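Protein-tyrosine-phosphatase PTP1 (Arabidopsis thaliana, PDB 6KRW) dephosphorylates phosphotyrosine in target proteins, MAP kinases such as MPK6 among them, and modulates plant defence responses. Local coordinates at residues A[66-74]-A[273-281]; A[112-121]-A[150-161]. All blocks are in the same frame, centred on the assembly; numbering follows the deposited sequence.

Interaction 1. Residues A[66-74]-A[273-281]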
loop_
_atom_site.group_PDB
_atom_site.type_symbol
_atom_site.label_atom_id
_atom_site.label_comp_id
_atom_site.label_asym_id
_atom_site.label_seq_id
_atom_site.Cartn_x
_atom_site.Cartn_y
_atom_site.Cartn_z
ATOM N N SER A 66 13.629 -9.206 -9.540
ATOM C CA SER A 66 14.945 -9.391 -8.883
ATOM C C SER A 66 15.444 -8.095 -8.226
ATOM O O SER A 66 16.268 -8.200 -7.289
ATOM C CB SER A 66 15.933 -9.937 -9.868
ATOM O OG SER A 66 16.174 -9.008 -10.904
ATOM N N ASP A 67 14.998 -6.925 -8.670
ATOM C CA ASP A 67 15.517 -5.622 -8.187
ATOM C C ASP A 67 14.468 -4.920 -7.315
ATOM O O ASP A 67 14.656 -3.725 -6.999
ATOM C CB ASP A 67 15.932 -4.768 -9.385
ATOM C CG ASP A 67 14.813 -4.523 -10.393
ATOM O OD1 ASP A 67 13.773 -5.200 -10.309
ATOM O OD2 ASP A 67 15.001 -3.668 -11.266
ATOM N N VAL A 68 13.392 -5.605 -6.928
ATOM C CA VAL A 68 12.402 -4.995 -6.003
ATOM C C VAL A 68 12.279 -5.911 -4.798
ATOM O O VAL A 68 11.626 -6.959 -4.852
ATOM C CB VAL A 68 11.029 -4.741 -6.645
ATOM C CG1 VAL A 68 10.110 -4.074 -5.624
ATOM C CG2 VAL A 68 11.163 -3.894 -7.900
ATOM N N VAL A 69 12.999 -5.565 -3.745
ATOM C CA VAL A 69 13.164 -6.387 -2.535
ATOM C C VAL A 69 13.163 -5.429 -1.352
ATOM O O VAL A 69 13.512 -4.250 -1.504
ATOM C CB VAL A 69 14.468 -7.195 -2.563
ATOM C CG1 VAL A 69 14.445 -8.260 -3.634
ATOM C CG2 VAL A 69 15.689 -6.302 -2.723
ATOM N N PRO A 70 12.770 -5.926 -0.162
ATOM C CA PRO A 70 12.806 -5.107 1.044
ATOM C C PRO A 70 14.233 -5.010 1.612
ATOM O O PRO A 70 14.992 -5.955 1.528
ATOM C CB PRO A 70 11.900 -5.854 2.024
ATOM C CG PRO A 70 12.139 -7.314 1.646
ATOM C CD PRO A 70 12.261 -7.282 0.118
ATOM N N PHE A 71 14.485 -3.853 2.193
ATOM C CA PHE A 71 15.720 -3.659 2.994
ATOM C C PHE A 71 15.689 -4.548 4.219
ATOM O O PHE A 71 14.634 -4.754 4.858
ATOM C CB PHE A 71 15.802 -2.193 3.401
ATOM C CG PHE A 71 15.790 -1.218 2.266
ATOM C CD1 PHE A 71 16.639 -1.370 1.174
ATOM C CD2 PHE A 71 14.974 -0.101 2.291
ATOM C CE1 PHE A 71 16.629 -0.454 0.134
ATOM C CE2 PHE A 71 14.948 0.812 1.249
ATOM C CZ PHE A 71 15.774 0.634 0.173
ATOM N N ASP A 72 16.858 -5.026 4.629
ATOM C CA ASP A 72 16.962 -5.787 5.890
ATOM C C ASP A 72 16.411 -4.982 7.064
ATOM O O ASP A 72 15.799 -5.590 7.967
ATOM C CB ASP A 72 18.414 -6.168 6.168
ATOM C CG ASP A 72 19.019 -7.134 5.174
ATOM O OD1 ASP A 72 18.283 -7.961 4.613
ATOM O OD2 ASP A 72 20.250 -7.116 4.971
ATOM N N LYS A 73 16.620 -3.656 7.068
ATOM C CA LYS A 73 16.340 -2.862 8.285
ATOM C C LYS A 73 14.842 -2.848 8.622
ATOM O O LYS A 73 14.511 -2.672 9.773
ATOM C CB LYS A 73 16.856 -1.437 8.131
ATOM C CG LYS A 73 16.164 -0.602 7.081
ATOM C CD LYS A 73 16.682 0.830 6.971
ATOM C CE LYS A 73 15.916 1.623 5.919
ATOM N NZ LYS A 73 14.471 1.699 6.247
ATOM N N ASN A 74 13.965 -3.027 7.611
ATOM C CA ASN A 74 12.510 -2.862 7.886
ATOM C C ASN A 74 11.704 -3.931 7.167
ATOM O O ASN A 74 10.481 -3.701 7.061
ATOM C CB ASN A 74 12.019 -1.465 7.548
ATOM C CG ASN A 74 11.999 -1.222 6.047
ATOM O OD1 ASN A 74 12.888 -1.703 5.335
ATOM N ND2 ASN A 74 11.002 -0.460 5.573
ATOM N N LEU A 273 11.201 9.753 1.970
ATOM C CA LEU A 273 11.140 8.891 3.175
ATOM C C LEU A 273 10.640 7.494 2.816
ATOM O O LEU A 273 11.186 6.490 3.231
ATOM C CB LEU A 273 10.270 9.537 4.228
ATOM C CG LEU A 273 10.101 8.755 5.526
ATOM C CD1 LEU A 273 11.446 8.412 6.172
ATOM C CD2 LEU A 273 9.269 9.572 6.506
ATOM N N PHE A 274 9.596 7.461 1.981
ATOM C CA PHE A 274 9.101 6.141 1.535
ATOM C C PHE A 274 10.195 5.355 0.826
ATOM O O PHE A 274 10.303 4.145 1.012
ATOM C CB PHE A 274 7.916 6.300 0.568
ATOM C CG PHE A 274 6.588 6.644 1.170
ATOM C CD1 PHE A 274 6.415 6.920 2.516
ATOM C CD2 PHE A 274 5.475 6.663 0.346
ATOM C CE1 PHE A 274 5.146 7.186 3.031
ATOM C CE2 PHE A 274 4.230 6.983 0.868
ATOM C CZ PHE A 274 4.052 7.199 2.201
ATOM N N ARG A 275 10.987 6.042 0.007
ATOM C CA ARG A 275 12.083 5.372 -0.734
ATOM C C ARG A 275 13.197 4.872 0.212
ATOM O O ARG A 275 13.799 3.875 -0.098
ATOM C CB ARG A 275 12.581 6.274 -1.857
ATOM C CG ARG A 275 11.601 6.368 -3.012
ATOM C CD ARG A 275 12.020 7.429 -3.984
ATOM N NE ARG A 275 11.186 7.348 -5.169
ATOM C CZ ARG A 275 11.516 7.805 -6.355
ATOM N NH1 ARG A 275 12.694 8.350 -6.581
ATOM N NH2 ARG A 275 10.686 7.701 -7.379
ATOM N N LYS A 276 13.355 5.511 1.372
ATOM C CA LYS A 276 14.298 5.001 2.397
ATOM C C LYS A 276 13.718 3.759 3.058
ATOM O O LYS A 276 14.449 3.005 3.717
ATOM C CB LYS A 276 14.602 6.103 3.409
ATOM C CG LYS A 276 15.444 7.247 2.866
ATOM C CD LYS A 276 16.201 8.016 3.916
ATOM C CE LYS A 276 15.387 8.398 5.139
ATOM N NZ LYS A 276 15.949 9.609 5.801
ATOM N N GLN A 277 12.407 3.492 2.827
ATOM C CA GLN A 277 11.724 2.326 3.425
ATOM C C GLN A 277 11.398 1.224 2.403
ATOM O O GLN A 277 11.237 0.089 2.834
ATOM C CB GLN A 277 10.470 2.785 4.182
ATOM C CG GLN A 277 10.843 3.737 5.335
ATOM C CD GLN A 277 9.680 4.242 6.153
ATOM O OE1 GLN A 277 8.557 3.791 6.007
ATOM N NE2 GLN A 277 9.923 5.113 7.110
ATOM N N ARG A 278 11.360 1.555 1.125
ATOM C CA ARG A 278 11.205 0.507 0.085
ATOM C C ARG A 278 11.684 1.136 -1.221
ATOM O O ARG A 278 11.189 2.210 -1.604
ATOM C CB ARG A 278 9.767 -0.034 -0.023
ATOM C CG ARG A 278 9.667 -1.249 -0.926
ATOM C CD ARG A 278 8.241 -1.817 -0.795
ATOM N NE ARG A 278 7.904 -2.896 -1.731
ATOM C CZ ARG A 278 8.256 -4.161 -1.628
ATOM N NH1 ARG A 278 8.992 -4.587 -0.605
ATOM N NH2 ARG A 278 7.870 -5.048 -2.538
ATOM N N ILE A 279 12.627 0.481 -1.871
ATOM C CA ILE A 279 13.268 1.060 -3.071
ATOM C C ILE A 279 12.208 1.405 -4.121
ATOM O O ILE A 279 11.323 0.549 -4.411
ATOM C CB ILE A 279 14.361 0.133 -3.624
ATOM C CG1 ILE A 279 15.163 0.853 -4.708
ATOM C CG2 ILE A 279 13.787 -1.204 -4.066
ATOM C CD1 ILE A 279 16.427 0.167 -5.122
ATOM N N GLY A 280 12.291 2.609 -4.653
ATOM C CA GLY A 280 11.536 2.963 -5.876
ATOM C C GLY A 280 10.075 3.303 -5.634
ATOM O O GLY A 280 9.310 3.386 -6.623
ATOM N N MET A 281 9.642 3.530 -4.412
ATOM C CA MET A 281 8.229 3.915 -4.164
ATOM C C MET A 281 7.891 5.152 -4.997
ATOM O O MET A 281 8.606 6.108 -4.974
ATOM C CB MET A 281 8.002 4.178 -2.671
ATOM C CG MET A 281 8.138 2.930 -1.841
ATOM S SD MET A 281 6.611 1.964 -1.726
ATOM C CE MET A 281 5.804 2.856 -0.414
HETATM O O HOH W 1 13.541 -1.818 -0.392
HETATM O O HOH W 2 12.129 -2.417 2.846
#
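Asn74 holds the backbone of Gln277 through its side-chain amide. Asn74 ND2 lies 2.8 Å from Gln277 O, and the bond is nearly straight (168° at the hydrogen). The donor meets a lone pair in the carbonyl plane, and the oxygen lies in the amide plane of Asn74. The same ND2 also donates to Leu94 O. A water donates to both Gln277 O and Asn74 OD1 and accepts from Phe71 N. With an alanine in place of Asn74, Gln277 O and Leu94 O would probably both be left without this amide donor, and the water without one of its acceptors. One residue earlier, Lys73 NZ makes a weak hydrogen bond to Lys276 O at 2.8 Å. Phe71 turns ring C-H groups toward the helix-end carbonyls. Phe71 CE2 is 3.3 Å from Lys276 O, while Arg275 O lies at the ring edge, near its plane. Phe71 CZ also packs on Ile279 CB at 4.1 Å. A second water sits over the ring centre and joins Val69 O to Ile279 N. This is the C-terminal end of helix 267-277 meeting the loop that follows the Lys-Asn-Arg-Tyr phosphotyrosine-recognition motif of classical PTPs. A type II turn runs from Arg278 to Met281, just before Gln283, which by similarity binds substrate. Arg278 reaches back, extended from CG to NE, until NH2 is 3.9 Å from Val68 CG1. NH1 is hydrogen-bonded to Ser93 OG, and NH2 to Asn91 OD1 and Ala239 O, the last in the phosphate-binding loop. Arg275 NE donates to Met281 O at 2.9 Å, and its NH2 to Val282 O.

Interaction 2. Residues A[112-121]-A[150-161]; sequences PLPHTMEDFW and YFQDEDGPREFG
Trp121 and Tyr150 meet through both a polar and an apolar contact. Trp121 NE1 donates to Tyr150 O at 2.9 Å, with a bent bond of 148° at the hydrogen. The acceptor lies close to the indole plane, but the donor is tilted out of the carbonyl plane. The same indole brings Trp121 CZ2 to the edge of the Tyr150 ring, 3.5 Å from Tyr150 CD1. Tyr150 CG stands between its backbone N and carbonyl carbon (chi1 64°), which turns the ring in among Pro112, Phe120 and Trp121. Phe120 CE2 approaches Tyr150 CE1 obliquely at 3.5 Å. Pro112 CG makes an off-centre CH-pi contact with the tyrosine ring and lies 3.7 Å from Tyr150 CD2. Met117 has CG anti to its carbonyl carbon (chi1 -63°), and its chain is extended beyond CG. This carries Met117 SD to 3.8 Å from Tyr150 CB, while Met117 CB rests against Phe160 CD1. The sulfur also lies obliquely beside the Phe160 ring, a Met-aromatic contact. Trp121 CD1 lies over one face of that ring, offset toward its rim, 3.6 Å from Phe160 CE2. Glu118 runs its extended chain along the backbone at Phe160, with Glu118 CG 3.4 Å from Phe160 O. Phe120, Trp121, Tyr150 and Phe160 thus form an aromatic cluster joining helix residues 117-121 to edge strand 158-160 and to the loop that carries Tyr150. The axes of 117-121 and 158-160 cross nearly at right angles. Tyr150 OH is hydrogen-bonded to His236 and His198. His236 directly precedes the catalytic Cys237 in the PTP signature sequence. The packing round the tyrosine ring therefore probably sets the position of a second-shell hydroxyl.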
loop_
_atom_site.group_PDB
_atom_site.type_symbol
_atom_site.label_atom_id
_atom_site.label_comp_id
_atom_site.label_asym_id
_atom_site.label_seq_id
_atom_site.Cartn_x
_atom_site.Cartn_y
_atom_site.Cartn_z
ATOM N N PRO A 112 1.499 -11.635 -4.422
ATOM C CA PRO A 112 1.993 -12.974 -4.054
ATOM C C PRO A 112 2.168 -13.908 -5.251
ATOM O O PRO A 112 1.361 -13.872 -6.189
ATOM C CB PRO A 112 0.946 -13.535 -3.088
ATOM C CG PRO A 112 0.334 -12.295 -2.491
ATOM C CD PRO A 112 0.380 -11.242 -3.565
ATOM N N LEU A 113 3.225 -14.716 -5.201
ATOM C CA LEU A 113 3.478 -15.796 -6.182
ATOM C C LEU A 113 2.755 -17.034 -5.681
ATOM O O LEU A 113 2.428 -17.096 -4.504
ATOM C CB LEU A 113 4.995 -16.012 -6.239
ATOM C CG LEU A 113 5.790 -14.823 -6.761
ATOM C CD1 LEU A 113 7.225 -14.883 -6.280
ATOM C CD2 LEU A 113 5.734 -14.776 -8.279
ATOM N N PRO A 114 2.468 -18.044 -6.543
ATOM C CA PRO A 114 1.807 -19.260 -6.082
ATOM C C PRO A 114 2.514 -19.860 -4.860
ATOM O O PRO A 114 1.846 -20.251 -3.930
ATOM C CB PRO A 114 1.917 -20.196 -7.283
ATOM C CG PRO A 114 2.061 -19.268 -8.462
ATOM C CD PRO A 114 2.881 -18.104 -7.945
ATOM N N HIS A 115 3.840 -19.891 -4.862
ATOM C CA HIS A 115 4.627 -20.498 -3.756
ATOM C C HIS A 115 4.857 -19.521 -2.594
ATOM O O HIS A 115 5.485 -19.971 -1.620
ATOM C CB HIS A 115 5.926 -21.073 -4.300
ATOM C CG HIS A 115 6.705 -20.113 -5.118
ATOM N ND1 HIS A 115 6.279 -19.685 -6.363
ATOM C CD2 HIS A 115 7.883 -19.504 -4.883
ATOM C CE1 HIS A 115 7.178 -18.857 -6.860
ATOM N NE2 HIS A 115 8.171 -18.728 -5.967
ATOM N N THR A 116 4.352 -18.286 -2.631
ATOM C CA THR A 116 4.457 -17.387 -1.440
ATOM C C THR A 116 3.084 -17.041 -0.874
ATOM O O THR A 116 2.995 -16.158 0.001
ATOM C CB THR A 116 5.284 -16.123 -1.722
ATOM O OG1 THR A 116 4.614 -15.222 -2.603
ATOM C CG2 THR A 116 6.637 -16.458 -2.310
ATOM N N MET A 117 2.025 -17.703 -1.341
ATOM C CA MET A 117 0.687 -17.368 -0.801
ATOM C C MET A 117 0.523 -17.803 0.662
ATOM O O MET A 117 -0.110 -17.048 1.420
ATOM C CB MET A 117 -0.399 -17.997 -1.673
ATOM C CG MET A 117 -0.376 -17.447 -3.071
ATOM S SD MET A 117 -1.692 -18.105 -4.110
ATOM C CE MET A 117 -1.283 -17.293 -5.650
ATOM N N GLU A 118 1.080 -18.955 1.069
ATOM C CA GLU A 118 1.019 -19.308 2.508
ATOM C C GLU A 118 1.815 -18.267 3.305
ATOM O O GLU A 118 1.324 -17.821 4.352
ATOM C CB GLU A 118 1.548 -20.716 2.787
ATOM C CG GLU A 118 1.350 -21.125 4.233
ATOM C CD GLU A 118 1.823 -22.521 4.582
ATOM O OE1 GLU A 118 1.837 -22.854 5.786
ATOM O OE2 GLU A 118 2.206 -23.266 3.657
ATOM N N ASP A 119 2.975 -17.874 2.799
ATOM C CA ASP A 119 3.798 -16.816 3.450
ATOM C C ASP A 119 2.981 -15.533 3.618
ATOM O O ASP A 119 2.992 -14.912 4.709
ATOM C CB ASP A 119 5.062 -16.526 2.638
ATOM C CG ASP A 119 6.067 -17.672 2.609
ATOM O OD1 ASP A 119 5.968 -18.586 3.481
ATOM O OD2 ASP A 119 6.924 -17.661 1.700
ATOM N N PHE A 120 2.277 -15.139 2.561
ATOM C CA PHE A 120 1.446 -13.917 2.608
ATOM C C PHE A 120 0.379 -14.025 3.695
ATOM O O PHE A 120 0.225 -13.088 4.502
ATOM C CB PHE A 120 0.823 -13.648 1.240
ATOM C CG PHE A 120 -0.118 -12.476 1.237
ATOM C CD1 PHE A 120 0.357 -11.182 1.060
ATOM C CD2 PHE A 120 -1.486 -12.675 1.411
ATOM C CE1 PHE A 120 -0.520 -10.110 1.074
ATOM C CE2 PHE A 120 -2.352 -11.594 1.436
ATOM C CZ PHE A 120 -1.883 -10.316 1.238
ATOM N N TRP A 121 -0.412 -15.107 3.694
ATOM C CA TRP A 121 -1.488 -15.205 4.693
ATOM C C TRP A 121 -0.924 -15.360 6.095
ATOM O O TRP A 121 -1.558 -14.844 7.029
ATOM C CB TRP A 121 -2.471 -16.313 4.310
ATOM C CG TRP A 121 -3.341 -15.887 3.171
ATOM C CD1 TRP A 121 -3.376 -16.414 1.913
ATOM C CD2 TRP A 121 -4.301 -14.824 3.199
ATOM N NE1 TRP A 121 -4.312 -15.757 1.151
ATOM C CE2 TRP A 121 -4.895 -14.780 1.915
ATOM C CE3 TRP A 121 -4.718 -13.914 4.182
ATOM C CZ2 TRP A 121 -5.883 -13.846 1.599
ATOM C CZ3 TRP A 121 -5.695 -12.993 3.866
ATOM C CH2 TRP A 121 -6.254 -12.957 2.585
ATOM N N TYR A 150 -4.685 -15.373 -4.649
ATOM C CA TYR A 150 -4.550 -15.831 -3.254
ATOM C C TYR A 150 -5.853 -15.612 -2.502
ATOM O O TYR A 150 -5.846 -15.850 -1.303
ATOM C CB TYR A 150 -3.387 -15.059 -2.601
ATOM C CG TYR A 150 -3.582 -13.558 -2.477
ATOM C CD1 TYR A 150 -4.235 -13.011 -1.391
ATOM C CD2 TYR A 150 -3.196 -12.699 -3.494
ATOM C CE1 TYR A 150 -4.488 -11.649 -1.313
ATOM C CE2 TYR A 150 -3.452 -11.335 -3.442
ATOM C CZ TYR A 150 -4.106 -10.814 -2.346
ATOM O OH TYR A 150 -4.402 -9.487 -2.239
ATOM N N PHE A 151 -6.967 -15.285 -3.178
ATOM C CA PHE A 151 -8.147 -14.847 -2.385
ATOM C C PHE A 151 -9.495 -15.343 -2.931
ATOM O O PHE A 151 -10.475 -15.282 -2.168
ATOM C CB PHE A 151 -8.165 -13.326 -2.249
ATOM C CG PHE A 151 -8.127 -12.603 -3.569
ATOM C CD1 PHE A 151 -6.912 -12.233 -4.121
ATOM C CD2 PHE A 151 -9.289 -12.268 -4.246
ATOM C CE1 PHE A 151 -6.846 -11.563 -5.332
ATOM C CE2 PHE A 151 -9.221 -11.589 -5.449
ATOM C CZ PHE A 151 -8.009 -11.256 -6.008
ATOM N N GLN A 152 -9.600 -15.804 -4.171
ATOM C CA GLN A 152 -10.919 -16.218 -4.700
ATOM C C GLN A 152 -11.206 -17.652 -4.261
ATOM O O GLN A 152 -10.314 -18.491 -4.350
ATOM C CB GLN A 152 -10.925 -16.068 -6.215
ATOM C CG GLN A 152 -10.813 -14.618 -6.674
ATOM C CD GLN A 152 -11.092 -14.474 -8.150
ATOM O OE1 GLN A 152 -12.137 -13.961 -8.554
ATOM N NE2 GLN A 152 -10.170 -14.961 -8.968
ATOM N N ASP A 153 -12.424 -17.919 -3.798
ATOM C CA ASP A 153 -12.810 -19.268 -3.299
ATOM C C ASP A 153 -14.112 -19.714 -3.975
ATOM O O ASP A 153 -14.979 -20.304 -3.286
ATOM C CB ASP A 153 -12.901 -19.276 -1.771
ATOM C CG ASP A 153 -14.135 -18.584 -1.211
ATOM O OD1 ASP A 153 -14.689 -17.706 -1.902
ATOM O OD2 ASP A 153 -14.538 -18.933 -0.086
ATOM N N GLU A 154 -14.237 -19.482 -5.281
ATOM C CA GLU A 154 -15.481 -19.853 -6.006
ATOM C C GLU A 154 -15.616 -21.377 -6.071
ATOM O O GLU A 154 -16.755 -21.854 -6.069
ATOM C CB GLU A 154 -15.512 -19.215 -7.393
ATOM C CG GLU A 154 -15.139 -17.739 -7.360
ATOM C CD GLU A 154 -16.139 -16.813 -8.029
ATOM O OE1 GLU A 154 -16.113 -15.599 -7.734
ATOM O OE2 GLU A 154 -16.953 -17.307 -8.832
ATOM N N ASP A 155 -14.502 -22.110 -6.097
ATOM C CA ASP A 155 -14.552 -23.595 -6.100
ATOM C C ASP A 155 -15.017 -24.089 -4.731
ATOM O O ASP A 155 -15.912 -24.953 -4.677
ATOM C CB ASP A 155 -13.196 -24.202 -6.457
ATOM C CG ASP A 155 -12.975 -24.315 -7.952
ATOM O OD1 ASP A 155 -13.871 -24.853 -8.627
ATOM O OD2 ASP A 155 -11.915 -23.859 -8.429
ATOM N N GLY A 156 -14.436 -23.535 -3.674
ATOM C CA GLY A 156 -14.653 -23.970 -2.285
ATOM C C GLY A 156 -13.606 -23.313 -1.393
ATOM O O GLY A 156 -12.771 -22.555 -1.881
ATOM N N PRO A 157 -13.614 -23.575 -0.072
ATOM C CA PRO A 157 -12.664 -22.929 0.833
ATOM C C PRO A 157 -11.215 -23.101 0.360
ATOM O O PRO A 157 -10.820 -24.176 -0.040
ATOM C CB PRO A 157 -12.898 -23.640 2.171
ATOM C CG PRO A 157 -14.328 -24.133 2.078
ATOM C CD PRO A 157 -14.520 -24.502 0.621
ATOM N N ARG A 158 -10.454 -22.015 0.387
ATOM C CA ARG A 158 -9.029 -22.030 -0.018
ATOM C C ARG A 158 -8.189 -22.515 1.160
ATOM O O ARG A 158 -8.483 -22.157 2.330
ATOM C CB ARG A 158 -8.577 -20.638 -0.457
ATOM C CG ARG A 158 -9.222 -20.144 -1.744
ATOM C CD ARG A 158 -8.753 -20.930 -2.953
ATOM N NE ARG A 158 -7.333 -20.769 -3.221
ATOM C CZ ARG A 158 -6.794 -19.737 -3.866
ATOM N NH1 ARG A 158 -7.552 -18.749 -4.311
ATOM N NH2 ARG A 158 -5.486 -19.693 -4.066
ATOM N N GLU A 159 -7.156 -23.290 0.858
ATOM C CA GLU A 159 -6.199 -23.737 1.899
ATOM C C GLU A 159 -4.780 -23.346 1.504
ATOM O O GLU A 159 -4.421 -23.442 0.315
ATOM C CB GLU A 159 -6.297 -25.245 2.098
ATOM C CG GLU A 159 -7.581 -25.667 2.766
ATOM C CD GLU A 159 -7.456 -27.030 3.410
ATOM O OE1 GLU A 159 -8.217 -27.305 4.356
ATOM O OE2 GLU A 159 -6.561 -27.792 2.978
ATOM N N PHE A 160 -4.010 -22.931 2.503
ATOM C CA PHE A 160 -2.587 -22.577 2.302
ATOM C C PHE A 160 -1.806 -23.206 3.441
ATOM O O PHE A 160 -1.712 -22.592 4.506
ATOM C CB PHE A 160 -2.394 -21.063 2.266
ATOM C CG PHE A 160 -3.310 -20.356 1.304
ATOM C CD1 PHE A 160 -2.971 -20.220 -0.036
ATOM C CD2 PHE A 160 -4.518 -19.836 1.745
ATOM C CE1 PHE A 160 -3.829 -19.572 -0.922
ATOM C CE2 PHE A 160 -5.363 -19.173 0.864
ATOM C CZ PHE A 160 -5.012 -19.038 -0.466
ATOM N N GLY A 161 -1.329 -24.427 3.226
ATOM C CA GLY A 161 -0.723 -25.238 4.295
ATOM C C GLY A 161 -1.652 -25.307 5.492
ATOM O O GLY A 161 -2.769 -25.874 5.356
#

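In the fold
Interaction 1 is partly buried, with polar bonds to backbone carbonyls and bridging waters round the apolar packing of Phe71 and Ile279. It joins a loop to a helix end. Interaction 2 is more buried and rests on aromatic and sulfur packing, with a single direct hydrogen bond across it. The centres of interactions 1 and 2 are about 25 Å apart. Interactions 1 and 2 do not touch; their nearest atoms are about 9 Å apart. They share no helix or strand. Interaction 2 also involves segments closer in sequence, and it lies within the span between 66-74 and 273-281. Each is linked to the active-site loop: Arg278 through Ala239, and Tyr150 through His236, next to Cys237.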